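Local coordinates for glyoxalase family protein (Bacillus cereus, PDB 1ZSW) that is of unknown function but binds zinc and belongs to the glyoxalase, or vicinal oxygen chelate, family of metalloproteins, at residues 46-51 with 149-154; 107-112 with 116-121; 121-124 with 128-131; 135-140 with 213-218. All coordinates share one frame; numbering follows the deposited sequence. Where two conformers were deposited one is given.

Contact 1: residues 46-51 with 149-154; sequences HFYKNV and LRLVLL
The ring of Tyr-48 meets Leu-151 CD2 at its edge, near the ring plane, and Leu-149 CD2 obliquely, while one of its faces receives Phe-47 CD2 from the same helix. Phe-47 CD2 stands 3.4 Å above that plane, displaced toward the rim. In return, Tyr-48 CD1 lies in the plane of the Phe-47 ring, at its edge. Phe-86 also meets the Tyr-48 ring, with the planes inclined. The setting is the glyoxalase-type (VOC) fold: helix 41-51 follows strand 31-38 of the eight-stranded sheet that carries zinc ligand His-33, whereas strand 150-155 belongs to the second, nine-stranded sheet, so through this helix the contact links the two.

Tyr-48 CG lies beside the backbone N (chi1 -70°), and the ring extends from the helix until its phenol end reaches the strand. Its OH is 3.3 Å from Leu-149 CD2 and 3.9 Å from Leu-151 CD1. Lower down the ring, CE2 of Tyr-48 is 4.4 Å from Leu-151 CD2. The Tyr-48 and Leu-151 side chains approach from opposite directions. Tyr-48, Leu-149 and Leu-151 are all buried, and the hydroxyl finds its polar partner outside both segments, in Asp-145 OD2. The other oxygen of that carboxylate, OD1, takes the backbone N-H of Leu-149, so one aspartate serves both sides.

The last turn of the helix, which includes Tyr-48, is of the wider pi type: Val-51 N donates to His-46 O at 3.1 Å.

Contact 2: residues 107-112 with 116-121; sequences LLVPSE and HYWKER
A strand running into a helix, the beta-alpha step of a glyoxalase-type fold, joins Val-109 at the end of strand 101-109 to Trp-118 in helix 112-124. The geometry is apolar packing: Val-109 CG1 lies 3.9 Å from Trp-118 NE1 and 4.0 Å from Trp-118 CD1, on the pyrrole side of the indole. The approach is oblique to the ring. Val-109 CG1 is placed anti to its own carbonyl carbon (chi1 -63°), and the CB bonds of both residues point across the contact.

The indole is held from other directions too. Trp-118 NE1 donates to the carbonyl O of His-176, which satisfies this buried N-H. On one face Tyr-117 CE1 sits over the ring centre, 4.0 Å above the plane, while Trp-118 CD1 lies in plane at the edge of the Tyr-117 ring. Leu-153 of strand 150-155 and Leu-141 of strand 138-144 also touch the tryptophan.

At the helix start, Ser-111 is the N-cap, its OG accepting from Ser-114 N. The first turn then closes with a bond of His-116 N to Glu-112 O, 3.3 Å long and bent to 144° at the hydrogen. His-116 CD2 also comes to 3.1 Å from Glu-112 O, so CD2 is close to the same carbonyl, obliquely to the ring, at the more exposed end of the contact. A capped helix laid back against its preceding strand in this way is consistent with the strand-helix opening of the beta-alpha-beta-beta-beta module characteristic of VOC proteins.

Contact 3: residues 121-124 with 128-131; sequences RFEK and KHSE
From Lys-128, whose CB points away from the helix while its backbone pairs with Glu-144, the chain passes to His-129, which meets Phe-122 and Glu-123. His-129 CG is tucked between its backbone N and carbonyl carbon (chi1 65°), and the imidazole presents one face to Phe-122 CB. This is a CH-pi contact: Phe-122 CB lies 3.9 Å from the ring centroid, 23° off the normal. The two aromatic planes are inclined at 45°, and Phe-122 CD1 lies 3.7 Å from His-129 CB.

Both imidazole nitrogens are engaged. ND1 of His-129 hydrogen-bonds to Val-127 O, and NE2 reaches a water at 2.7 Å. That water donates to Glu-123 OE2 at 3.0 Å, linking ring and carboxylate, while Glu-123 CG packs 4.0 Å from His-129 NE2. At Ser-130, OG donates to the carbonyl O of Glu-131 at 2.7 Å and is also bonded to Gln-142 N. Glu-131 then turns its carboxylate to Lys-119, forming a salt bridge with helix 112-124. The contact thus lies where that helix returns to the sheet, with Phe-122 packed from the helix onto His-129 and onto Phe-143 and Leu-141 of the neighbouring strand 138-144.

Contact 4: residues 135-140 with 213-218; sequences YANRPA and EAIFQS
Ile-215 CG1 lies anti to the carbonyl carbon and its chain continues extended (chi2 -174°), which carries CD1 out from the strand to Ala-136. On the other side Ala-136 and Asn-137 both have positive phi, the left-handed backbone conformation of a type I' turn, and this places Ala-136 CB at the apex. The result is an apolar contact of Ala-136 CB with Ile-215 CD1 at 3.7 Å; the same CD1 is 3.9 Å from Ala-136 CA and 4.5 Å from Asn-137 ND2.

Two backbone bonds close the turn: Arg-138 N donates to Tyr-135 O at 3.0 Å, and Tyr-135 N to Arg-138 O at 2.9 Å. The result is a beta hairpin with a two-residue loop, Ala-136 and Asn-137, between strands 133-135 and 138-144. Within the nine-stranded sheet, strands 150-155, 101-109, 180-188 and 227-231 intervene between 138-144 and 213-217, so the hairpin meets strand 213-217 across the curl of the sheet. The two segments fall in different glyoxalase-superfamily ranges of the chain.

Alongside, Arg-138 is extended from CG to NE (chi3 -177°) and approaches Gln-217 from the opposite direction. The amide end of Gln-217 lies at the edge of the guanidinium, with the planes 46° apart. The charge of Arg-138 is met elsewhere, by a salt bridge from NH1 to Glu-226 OE1; Glu-226 also touches Ala-136 and Ile-215.

How the contacts relate
From the N terminus, helix 41-51 opens the long loop that contact 1 closes at strand 150-155, tying that helix to the second sheet. Contacts 2 and 3 nest inside it: contact 2 closes the short strand-to-helix turn, and contact 3 starts on the last turn of the same helix, sharing Arg-121 and closing the return to the sheet. Arg-121 NE reaches back to Val-51 O at 2.8 Å, so helices 41-51 and 112-124 are joined directly. Contact 4 begins inside the loop of contact 1 but ends well beyond it, at 213-218; the two therefore cross, and meet where Ala-140 packs on Val-152 and Leu-154. It follows contacts 2 and 3 in series.

Contact 1: residues 46-51 with 149-154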
loop_
_atom_site.group_PDB
_atom_site.type_symbol
_atom_site.label_atom_id
_atom_site.label_comp_id
_atom_site.label_asym_id
_atom_site.label_seq_id
_atom_site.Cartn_x
_atom_site.Cartn_y
_atom_site.Cartn_z
ATOM N N HIS A 46 -12.391 -11.852 6.553
ATOM C CA HIS A 46 -12.801 -11.692 7.922
ATOM C C HIS A 46 -11.843 -10.730 8.638
ATOM O O HIS A 46 -12.270 -9.806 9.322
ATOM C CB HIS A 46 -12.890 -13.026 8.662
ATOM C CG HIS A 46 -13.268 -12.851 10.098
ATOM N ND1 HIS A 46 -14.551 -12.531 10.492
ATOM C CD2 HIS A 46 -12.518 -12.886 11.228
ATOM C CE1 HIS A 46 -14.579 -12.396 11.808
ATOM N NE2 HIS A 46 -13.362 -12.611 12.278
ATOM N N PHE A 47 -10.543 -10.897 8.437
ATOM C CA PHE A 47 -9.611 -10.054 9.161
ATOM C C PHE A 47 -9.659 -8.592 8.770
ATOM O O PHE A 47 -9.742 -7.704 9.648
ATOM C CB PHE A 47 -8.178 -10.582 8.976
ATOM C CG PHE A 47 -7.195 -9.925 9.886
ATOM C CD1 PHE A 47 -7.089 -10.312 11.217
ATOM C CD2 PHE A 47 -6.391 -8.903 9.422
ATOM C CE1 PHE A 47 -6.167 -9.693 12.059
ATOM C CE2 PHE A 47 -5.457 -8.274 10.248
ATOM C CZ PHE A 47 -5.336 -8.681 11.576
ATOM N N TYR A 48 -9.618 -8.315 7.454
ATOM C CA TYR A 48 -9.480 -6.905 7.022
ATOM C C TYR A 48 -10.786 -6.125 7.105
ATOM O O TYR A 48 -10.790 -4.932 7.373
ATOM C CB TYR A 48 -8.772 -6.797 5.627
ATOM C CG TYR A 48 -7.340 -7.194 5.846
ATOM C CD1 TYR A 48 -6.952 -8.528 5.726
ATOM C CD2 TYR A 48 -6.436 -6.267 6.341
ATOM C CE1 TYR A 48 -5.620 -8.947 6.053
ATOM C CE2 TYR A 48 -5.121 -6.656 6.656
ATOM C CZ TYR A 48 -4.743 -7.988 6.520
ATOM O OH TYR A 48 -3.437 -8.350 6.875
ATOM N N LYS A 49 -11.899 -6.817 6.915
ATOM C CA LYS A 49 -13.208 -6.174 6.985
ATOM C C LYS A 49 -13.783 -6.264 8.389
ATOM O O LYS A 49 -14.061 -5.252 8.996
ATOM C CB LYS A 49 -14.155 -6.785 5.949
ATOM C CG LYS A 49 -15.549 -6.167 5.962
ATOM C CD LYS A 49 -16.397 -6.699 4.800
ATOM C CE LYS A 49 -16.668 -8.178 4.968
ATOM N NZ LYS A 49 -17.648 -8.473 6.063
ATOM N N ASN A 50 -13.920 -7.465 8.928
ATOM C CA ASN A 50 -14.588 -7.588 10.237
ATOM C C ASN A 50 -13.733 -7.160 11.421
ATOM O O ASN A 50 -14.222 -6.464 12.307
ATOM C CB ASN A 50 -15.174 -8.988 10.417
ATOM C CG ASN A 50 -16.230 -9.289 9.367
ATOM O OD1 ASN A 50 -16.160 -10.289 8.665
ATOM N ND2 ASN A 50 -17.179 -8.369 9.211
ATOM N N VAL A 51 -12.455 -7.530 11.424
ATOM C CA VAL A 51 -11.608 -7.208 12.588
ATOM C C VAL A 51 -11.061 -5.800 12.450
ATOM O O VAL A 51 -11.200 -4.966 13.340
ATOM C CB VAL A 51 -10.493 -8.250 12.806
ATOM C CG1 VAL A 51 -9.606 -7.870 14.018
ATOM C CG2 VAL A 51 -11.096 -9.674 12.970
ATOM N N LEU A 149 1.801 -11.484 8.025
ATOM C CA LEU A 149 1.961 -10.102 7.562
ATOM C C LEU A 149 2.096 -9.171 8.747
ATOM O O LEU A 149 1.256 -9.191 9.660
ATOM C CB LEU A 149 0.768 -9.691 6.657
ATOM C CG LEU A 149 0.851 -8.226 6.164
ATOM C CD1 LEU A 149 1.996 -8.040 5.203
ATOM C CD2 LEU A 149 -0.472 -7.904 5.397
ATOM N N ARG A 150 3.121 -8.311 8.706
ATOM C CA ARG A 150 3.391 -7.391 9.788
ATOM C C ARG A 150 2.821 -6.033 9.485
ATOM O O ARG A 150 3.089 -5.475 8.393
ATOM C CB ARG A 150 4.910 -7.300 10.068
ATOM C CG ARG A 150 5.481 -8.649 10.583
ATOM C CD ARG A 150 7.005 -8.659 10.448
ATOM N NE ARG A 150 7.412 -9.053 9.090
ATOM C CZ ARG A 150 8.682 -9.121 8.689
ATOM N NH1 ARG A 150 9.669 -8.812 9.531
ATOM N NH2 ARG A 150 8.964 -9.506 7.457
ATOM N N LEU A 151 2.009 -5.532 10.433
ATOM C CA LEU A 151 1.422 -4.199 10.383
ATOM C C LEU A 151 1.666 -3.384 11.645
ATOM O O LEU A 151 2.085 -3.933 12.670
ATOM C CB LEU A 151 -0.112 -4.290 10.108
ATOM C CG LEU A 151 -0.514 -5.114 8.881
ATOM C CD1 LEU A 151 -0.963 -6.503 9.287
ATOM C CD2 LEU A 151 -1.661 -4.403 8.106
ATOM N N VAL A 152 1.507 -2.083 11.560
ATOM C CA VAL A 152 1.684 -1.248 12.743
ATOM C C VAL A 152 0.705 -0.086 12.709
ATOM O O VAL A 152 0.607 0.634 11.700
ATOM C CB VAL A 152 3.166 -0.786 12.912
ATOM C CG1 VAL A 152 3.644 0.086 11.738
ATOM C CG2 VAL A 152 3.341 0.023 14.230
ATOM N N LEU A 153 -0.051 0.075 13.800
ATOM C CA LEU A 153 -0.902 1.231 13.930
ATOM C C LEU A 153 -0.102 2.434 14.426
ATOM O O LEU A 153 0.742 2.292 15.344
ATOM C CB LEU A 153 -2.069 0.943 14.871
ATOM C CG LEU A 153 -2.962 -0.229 14.566
ATOM C CD1 LEU A 153 -4.005 -0.351 15.658
ATOM C CD2 LEU A 153 -3.678 -0.034 13.201
ATOM N N LEU A 154 -0.331 3.581 13.825
ATOM C CA LEU A 154 0.498 4.770 14.068
ATOM C C LEU A 154 -0.393 5.978 14.343
ATOM O O LEU A 154 -1.356 6.244 13.617
ATOM C CB LEU A 154 1.343 5.078 12.842
ATOM C CG LEU A 154 2.285 4.008 12.286
ATOM C CD1 LEU A 154 2.758 4.441 10.853
ATOM C CD2 LEU A 154 3.453 3.753 13.273
#

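Contact 2: residues 107-112 with 116-121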
loop_
_atom_site.group_PDB
_atom_site.type_symbol
_atom_site.label_atom_id
_atom_site.label_comp_id
_atom_site.label_asym_id
_atom_site.label_seq_id
_atom_site.Cartn_x
_atom_site.Cartn_y
_atom_site.Cartn_z
ATOM N N LEU A 107 -0.351 1.890 9.397
ATOM C CA LEU A 107 -1.752 2.337 9.182
ATOM C C LEU A 107 -2.036 3.431 10.212
ATOM O O LEU A 107 -1.818 3.210 11.417
ATOM C CB LEU A 107 -2.714 1.170 9.380
ATOM C CG LEU A 107 -2.569 -0.010 8.413
ATOM C CD1 LEU A 107 -3.467 -1.169 8.819
ATOM C CD2 LEU A 107 -2.897 0.496 7.020
ATOM N N LEU A 108 -2.488 4.592 9.752
ATOM C CA LEU A 108 -2.721 5.735 10.660
ATOM C C LEU A 108 -4.051 5.576 11.395
ATOM O O LEU A 108 -5.047 5.183 10.800
ATOM C CB LEU A 108 -2.725 7.043 9.868
ATOM C CG LEU A 108 -1.383 7.381 9.214
ATOM C CD1 LEU A 108 -1.489 8.478 8.170
ATOM C CD2 LEU A 108 -0.377 7.798 10.317
ATOM N N VAL A 109 -4.033 5.870 12.702
ATOM C CA VAL A 109 -5.249 6.000 13.519
ATOM C C VAL A 109 -5.211 7.349 14.200
ATOM O O VAL A 109 -4.145 7.920 14.373
ATOM C CB VAL A 109 -5.444 4.860 14.533
ATOM C CG1 VAL A 109 -5.623 3.548 13.807
ATOM C CG2 VAL A 109 -4.257 4.760 15.568
ATOM N N PRO A 110 -6.389 7.919 14.520
ATOM C CA PRO A 110 -6.384 9.323 14.941
ATOM C C PRO A 110 -5.652 9.672 16.245
ATOM O O PRO A 110 -5.025 10.702 16.290
ATOM C CB PRO A 110 -7.876 9.650 15.034
ATOM C CG PRO A 110 -8.549 8.616 14.105
ATOM C CD PRO A 110 -7.748 7.382 14.363
ATOM N N SER A 111 -5.719 8.840 17.264
ATOM C CA SER A 111 -5.209 9.260 18.584
ATOM C C SER A 111 -4.626 8.140 19.426
ATOM O O SER A 111 -4.791 6.950 19.128
ATOM C CB SER A 111 -6.398 9.873 19.354
ATOM O OG SER A 111 -7.234 8.810 19.771
ATOM N N GLU A 112 -3.865 8.506 20.472
ATOM C CA GLU A 112 -3.291 7.483 21.349
ATOM C C GLU A 112 -4.423 6.675 21.985
ATOM O O GLU A 112 -4.296 5.489 22.268
ATOM C CB GLU A 112 -2.327 8.095 22.395
ATOM C CG GLU A 112 -1.005 8.536 21.773
ATOM C CD GLU A 112 0.070 8.976 22.757
ATOM O OE1 GLU A 112 0.372 10.195 22.809
ATOM O OE2 GLU A 112 0.644 8.116 23.446
ATOM N N HIS A 116 -5.514 2.464 22.311
ATOM C CA HIS A 116 -6.086 1.705 23.421
ATOM C C HIS A 116 -7.314 0.931 22.987
ATOM O O HIS A 116 -7.473 -0.237 23.355
ATOM C CB HIS A 116 -6.376 2.628 24.614
ATOM C CG HIS A 116 -5.131 3.154 25.261
ATOM N ND1 HIS A 116 -4.363 2.394 26.117
ATOM C CD2 HIS A 116 -4.502 4.346 25.150
ATOM C CE1 HIS A 116 -3.317 3.098 26.508
ATOM N NE2 HIS A 116 -3.379 4.288 25.941
ATOM N N TYR A 117 -8.150 1.570 22.157
ATOM C CA TYR A 117 -9.272 0.886 21.538
ATOM C C TYR A 117 -8.813 -0.362 20.770
ATOM O O TYR A 117 -9.353 -1.467 20.915
ATOM C CB TYR A 117 -10.039 1.850 20.603
ATOM C CG TYR A 117 -11.041 1.105 19.768
ATOM C CD1 TYR A 117 -10.674 0.541 18.538
ATOM C CD2 TYR A 117 -12.352 0.919 20.213
ATOM C CE1 TYR A 117 -11.577 -0.183 17.783
ATOM C CE2 TYR A 117 -13.265 0.205 19.465
ATOM C CZ TYR A 117 -12.885 -0.335 18.240
ATOM O OH TYR A 117 -13.784 -1.073 17.528
ATOM N N TRP A 118 -7.786 -0.183 19.935
ATOM C CA TRP A 118 -7.231 -1.281 19.157
ATOM C C TRP A 118 -6.586 -2.406 19.939
ATOM O O TRP A 118 -6.767 -3.584 19.625
ATOM C CB TRP A 118 -6.296 -0.710 18.072
ATOM C CG TRP A 118 -7.158 -0.137 16.925
ATOM C CD1 TRP A 118 -7.332 1.159 16.593
ATOM C CD2 TRP A 118 -7.908 -0.911 16.003
ATOM N NE1 TRP A 118 -8.228 1.253 15.517
ATOM C CE2 TRP A 118 -8.569 -0.010 15.140
ATOM C CE3 TRP A 118 -8.128 -2.289 15.853
ATOM C CZ2 TRP A 118 -9.424 -0.452 14.099
ATOM C CZ3 TRP A 118 -8.963 -2.740 14.805
ATOM C CH2 TRP A 118 -9.621 -1.800 13.974
ATOM N N LYS A 119 -5.852 -2.049 20.997
ATOM C CA LYS A 119 -5.290 -3.061 21.878
ATOM C C LYS A 119 -6.399 -3.954 22.435
ATOM O O LYS A 119 -6.282 -5.176 22.384
ATOM C CB LYS A 119 -4.475 -2.415 23.017
ATOM C CG LYS A 119 -3.680 -3.445 23.820
ATOM C CD LYS A 119 -2.331 -2.907 24.243
ATOM C CE LYS A 119 -1.358 -4.059 24.513
ATOM N NZ LYS A 119 -1.860 -4.974 25.582
ATOM N N GLU A 120 -7.479 -3.364 22.956
ATOM C CA GLU A 120 -8.580 -4.205 23.464
ATOM C C GLU A 120 -9.214 -5.058 22.367
ATOM O O GLU A 120 -9.480 -6.248 22.565
ATOM C CB GLU A 120 -9.635 -3.392 24.227
ATOM C CG GLU A 120 -10.954 -4.148 24.520
ATOM C CD GLU A 120 -10.787 -5.419 25.354
ATOM O OE1 GLU A 120 -9.942 -5.446 26.282
ATOM O OE2 GLU A 120 -11.527 -6.393 25.085
ATOM N N ARG A 121 -9.422 -4.461 21.193
ATOM C CA ARG A 121 -10.011 -5.201 20.081
ATOM C C ARG A 121 -9.153 -6.391 19.632
ATOM O O ARG A 121 -9.662 -7.461 19.327
ATOM C CB ARG A 121 -10.258 -4.245 18.900
ATOM C CG ARG A 121 -11.094 -4.880 17.777
ATOM C CD ARG A 121 -11.668 -3.797 16.852
ATOM N NE ARG A 121 -12.487 -4.428 15.804
ATOM C CZ ARG A 121 -13.773 -4.728 15.942
ATOM N NH1 ARG A 121 -14.430 -5.304 14.940
ATOM N NH2 ARG A 121 -14.399 -4.467 17.098
#

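Contact 3: residues 121-124 with 128-131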
loop_
_atom_site.group_PDB
_atom_site.type_symbol
_atom_site.label_atom_id
_atom_site.label_comp_id
_atom_site.label_asym_id
_atom_site.label_seq_id
_atom_site.Cartn_x
_atom_site.Cartn_y
_atom_site.Cartn_z
ATOM N N ARG A 121 -9.422 -4.461 21.193
ATOM C CA ARG A 121 -10.011 -5.201 20.081
ATOM C C ARG A 121 -9.153 -6.391 19.632
ATOM O O ARG A 121 -9.662 -7.461 19.327
ATOM C CB ARG A 121 -10.258 -4.245 18.900
ATOM C CG ARG A 121 -11.094 -4.880 17.777
ATOM C CD ARG A 121 -11.668 -3.797 16.852
ATOM N NE ARG A 121 -12.487 -4.428 15.804
ATOM C CZ ARG A 121 -13.773 -4.728 15.942
ATOM N NH1 ARG A 121 -14.430 -5.304 14.940
ATOM N NH2 ARG A 121 -14.399 -4.467 17.098
ATOM N N PHE A 122 -7.836 -6.190 19.597
ATOM C CA PHE A 122 -6.913 -7.246 19.249
ATOM C C PHE A 122 -6.943 -8.375 20.290
ATOM O O PHE A 122 -6.840 -9.556 19.931
ATOM C CB PHE A 122 -5.488 -6.681 19.105
ATOM C CG PHE A 122 -5.271 -5.847 17.845
ATOM C CD1 PHE A 122 -4.203 -4.960 17.766
ATOM C CD2 PHE A 122 -6.127 -5.965 16.744
ATOM C CE1 PHE A 122 -3.964 -4.174 16.609
ATOM C CE2 PHE A 122 -5.909 -5.190 15.584
ATOM C CZ PHE A 122 -4.830 -4.303 15.515
ATOM N N GLU A 123 -7.081 -8.007 21.565
ATOM C CA GLU A 123 -7.210 -9.002 22.635
ATOM C C GLU A 123 -8.465 -9.831 22.368
ATOM O O GLU A 123 -8.418 -11.065 22.307
ATOM C CB GLU A 123 -7.307 -8.320 24.006
ATOM C CG GLU A 123 -6.019 -7.641 24.488
ATOM C CD GLU A 123 -6.250 -6.718 25.679
ATOM O OE1 GLU A 123 -7.357 -6.752 26.262
ATOM O OE2 GLU A 123 -5.331 -5.946 26.022
ATOM N N LYS A 124 -9.579 -9.133 22.152
ATOM C CA LYS A 124 -10.866 -9.765 21.895
ATOM C C LYS A 124 -10.835 -10.743 20.710
ATOM O O LYS A 124 -11.405 -11.833 20.762
ATOM C CB LYS A 124 -11.935 -8.692 21.673
ATOM C CG LYS A 124 -13.287 -9.227 21.185
ATOM C CD LYS A 124 -13.944 -10.169 22.198
ATOM C CE LYS A 124 -14.447 -9.416 23.424
ATOM N NZ LYS A 124 -15.241 -8.215 23.028
ATOM N N LYS A 128 -2.428 -11.308 17.124
ATOM C CA LYS A 128 -1.059 -11.080 17.584
ATOM C C LYS A 128 -0.720 -9.599 17.595
ATOM O O LYS A 128 -0.886 -8.908 16.586
ATOM C CB LYS A 128 -0.081 -11.891 16.733
ATOM C CG LYS A 128 1.389 -11.671 17.083
ATOM C CD LYS A 128 2.255 -12.746 16.431
ATOM C CE LYS A 128 3.743 -12.406 16.520
ATOM N NZ LYS A 128 4.294 -12.607 17.877
ATOM N N HIS A 129 -0.262 -9.075 18.732
ATOM C CA HIS A 129 0.014 -7.641 18.835
ATOM C C HIS A 129 1.014 -7.359 19.930
ATOM O O HIS A 129 1.183 -8.176 20.848
ATOM C CB HIS A 129 -1.258 -6.827 19.098
ATOM C CG HIS A 129 -1.896 -7.124 20.421
ATOM N ND1 HIS A 129 -2.596 -8.280 20.651
ATOM C CD2 HIS A 129 -1.919 -6.430 21.581
ATOM C CE1 HIS A 129 -3.038 -8.291 21.898
ATOM N NE2 HIS A 129 -2.643 -7.177 22.485
ATOM N N SER A 130 1.651 -6.203 19.812
ATOM C CA SER A 130 2.704 -5.745 20.708
ATOM C C SER A 130 2.084 -5.013 21.883
ATOM O O SER A 130 0.857 -4.943 22.018
ATOM C CB SER A 130 3.662 -4.830 19.931
ATOM O OG SER A 130 3.142 -3.510 19.716
ATOM N N GLU A 131 2.924 -4.504 22.786
ATOM C CA GLU A 131 2.438 -3.516 23.713
ATOM C C GLU A 131 2.615 -2.155 23.074
ATOM O O GLU A 131 3.228 -2.040 21.999
ATOM C CB GLU A 131 3.226 -3.605 25.037
ATOM C CG GLU A 131 3.044 -4.950 25.716
ATOM C CD GLU A 131 1.644 -5.148 26.264
ATOM O OE1 GLU A 131 1.123 -4.207 26.895
ATOM O OE2 GLU A 131 1.072 -6.248 26.066
HETATM O O HOH W 1 -2.727 -7.243 25.145
#

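Contact 4: residues 135-140 with 213-218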
loop_
_atom_site.group_PDB
_atom_site.type_symbol
_atom_site.label_atom_id
_atom_site.label_comp_id
_atom_site.label_asym_id
_atom_site.label_seq_id
_atom_site.Cartn_x
_atom_site.Cartn_y
_atom_site.Cartn_z
ATOM N N TYR A 135 7.066 3.803 16.679
ATOM C CA TYR A 135 7.543 3.345 15.376
ATOM C C TYR A 135 7.735 4.559 14.501
ATOM O O TYR A 135 6.834 5.354 14.365
ATOM C CB TYR A 135 6.570 2.338 14.738
ATOM C CG TYR A 135 7.121 1.825 13.439
ATOM C CD1 TYR A 135 6.909 2.531 12.256
ATOM C CD2 TYR A 135 7.853 0.641 13.396
ATOM C CE1 TYR A 135 7.451 2.081 11.053
ATOM C CE2 TYR A 135 8.417 0.177 12.202
ATOM C CZ TYR A 135 8.174 0.910 11.024
ATOM O OH TYR A 135 8.723 0.485 9.823
ATOM N N ALA A 136 8.938 4.723 13.940
ATOM C CA ALA A 136 9.285 5.899 13.156
ATOM C C ALA A 136 8.840 7.211 13.801
ATOM O O ALA A 136 8.217 8.076 13.165
ATOM C CB ALA A 136 8.713 5.775 11.714
ATOM N N ASN A 137 9.128 7.326 15.104
ATOM C CA ASN A 137 8.870 8.545 15.855
ATOM C C ASN A 137 7.401 8.880 16.122
ATOM O O ASN A 137 7.069 10.018 16.431
ATOM C CB ASN A 137 9.626 9.720 15.235
ATOM C CG ASN A 137 11.146 9.509 15.268
ATOM O OD1 ASN A 137 11.713 9.220 16.321
ATOM N ND2 ASN A 137 11.793 9.637 14.122
ATOM N N ARG A 138 6.537 7.873 16.029
ATOM C CA ARG A 138 5.128 8.033 16.342
ATOM C C ARG A 138 4.687 6.991 17.348
ATOM O O ARG A 138 5.150 5.855 17.308
ATOM C CB ARG A 138 4.279 7.883 15.057
ATOM C CG ARG A 138 4.600 8.921 14.025
ATOM C CD ARG A 138 3.551 8.951 12.874
ATOM N NE ARG A 138 3.980 9.933 11.878
ATOM C CZ ARG A 138 4.929 9.679 10.975
ATOM N NH1 ARG A 138 5.493 8.486 10.963
ATOM N NH2 ARG A 138 5.294 10.605 10.090
ATOM N N PRO A 139 3.748 7.346 18.270
ATOM C CA PRO A 139 3.178 6.311 19.111
ATOM C C PRO A 139 2.534 5.229 18.249
ATOM O O PRO A 139 1.926 5.547 17.243
ATOM C CB PRO A 139 2.119 7.057 19.960
ATOM C CG PRO A 139 2.406 8.497 19.777
ATOM C CD PRO A 139 3.201 8.686 18.538
ATOM N N ALA A 140 2.702 3.980 18.630
ATOM C CA ALA A 140 2.386 2.853 17.750
ATOM C C ALA A 140 1.962 1.584 18.479
ATOM O O ALA A 140 2.272 1.391 19.683
ATOM C CB ALA A 140 3.622 2.557 16.880
ATOM N N GLU A 213 19.295 2.217 9.464
ATOM C CA GLU A 213 17.913 2.655 9.095
ATOM C C GLU A 213 17.860 4.071 8.603
ATOM O O GLU A 213 18.594 4.944 9.070
ATOM C CB GLU A 213 16.994 2.529 10.307
ATOM C CG GLU A 213 15.523 2.906 9.977
ATOM C CD GLU A 213 14.604 2.678 11.131
ATOM O OE1 GLU A 213 14.267 1.504 11.387
ATOM O OE2 GLU A 213 14.220 3.676 11.782
ATOM N N ALA A 214 16.973 4.353 7.653
ATOM C CA ALA A 214 16.827 5.714 7.195
ATOM C C ALA A 214 15.322 5.908 7.010
ATOM O O ALA A 214 14.582 4.919 6.827
ATOM C CB ALA A 214 17.593 5.954 5.912
ATOM N N ILE A 215 14.868 7.145 7.110
ATOM C CA ILE A 215 13.421 7.437 7.014
ATOM C C ILE A 215 13.237 8.536 6.009
ATOM O O ILE A 215 13.966 9.516 6.031
ATOM C CB ILE A 215 12.798 7.784 8.394
ATOM C CG1 ILE A 215 12.899 6.571 9.338
ATOM C CG2 ILE A 215 11.348 8.259 8.220
ATOM C CD1 ILE A 215 12.163 6.791 10.708
ATOM N N PHE A 216 12.280 8.375 5.065
ATOM C CA PHE A 216 12.081 9.314 3.988
ATOM C C PHE A 216 10.612 9.635 3.927
ATOM O O PHE A 216 9.769 8.774 4.273
ATOM C CB PHE A 216 12.481 8.683 2.624
ATOM C CG PHE A 216 13.909 8.247 2.584
ATOM C CD1 PHE A 216 14.908 9.129 2.159
ATOM C CD2 PHE A 216 14.264 6.967 3.013
ATOM C CE1 PHE A 216 16.270 8.722 2.188
ATOM C CE2 PHE A 216 15.626 6.553 3.008
ATOM C CZ PHE A 216 16.602 7.432 2.592
ATOM N N GLN A 217 10.326 10.854 3.515
ATOM C CA GLN A 217 8.964 11.319 3.339
ATOM C C GLN A 217 8.759 11.860 1.933
ATOM O O GLN A 217 9.570 12.625 1.394
ATOM C CB GLN A 217 8.609 12.384 4.396
ATOM C CG GLN A 217 8.394 11.776 5.739
ATOM C CD GLN A 217 8.417 12.765 6.879
ATOM O OE1 GLN A 217 8.068 12.408 8.004
ATOM N NE2 GLN A 217 8.851 13.981 6.605
ATOM N N SER A 218 7.663 11.470 1.279
ATOM C CA SER A 218 7.439 11.983 -0.075
ATOM C C SER A 218 7.184 13.473 -0.048
ATOM O O SER A 218 7.673 14.214 -0.921
ATOM C CB SER A 218 6.283 11.230 -0.789
ATOM O OG SER A 218 5.013 11.477 -0.242
#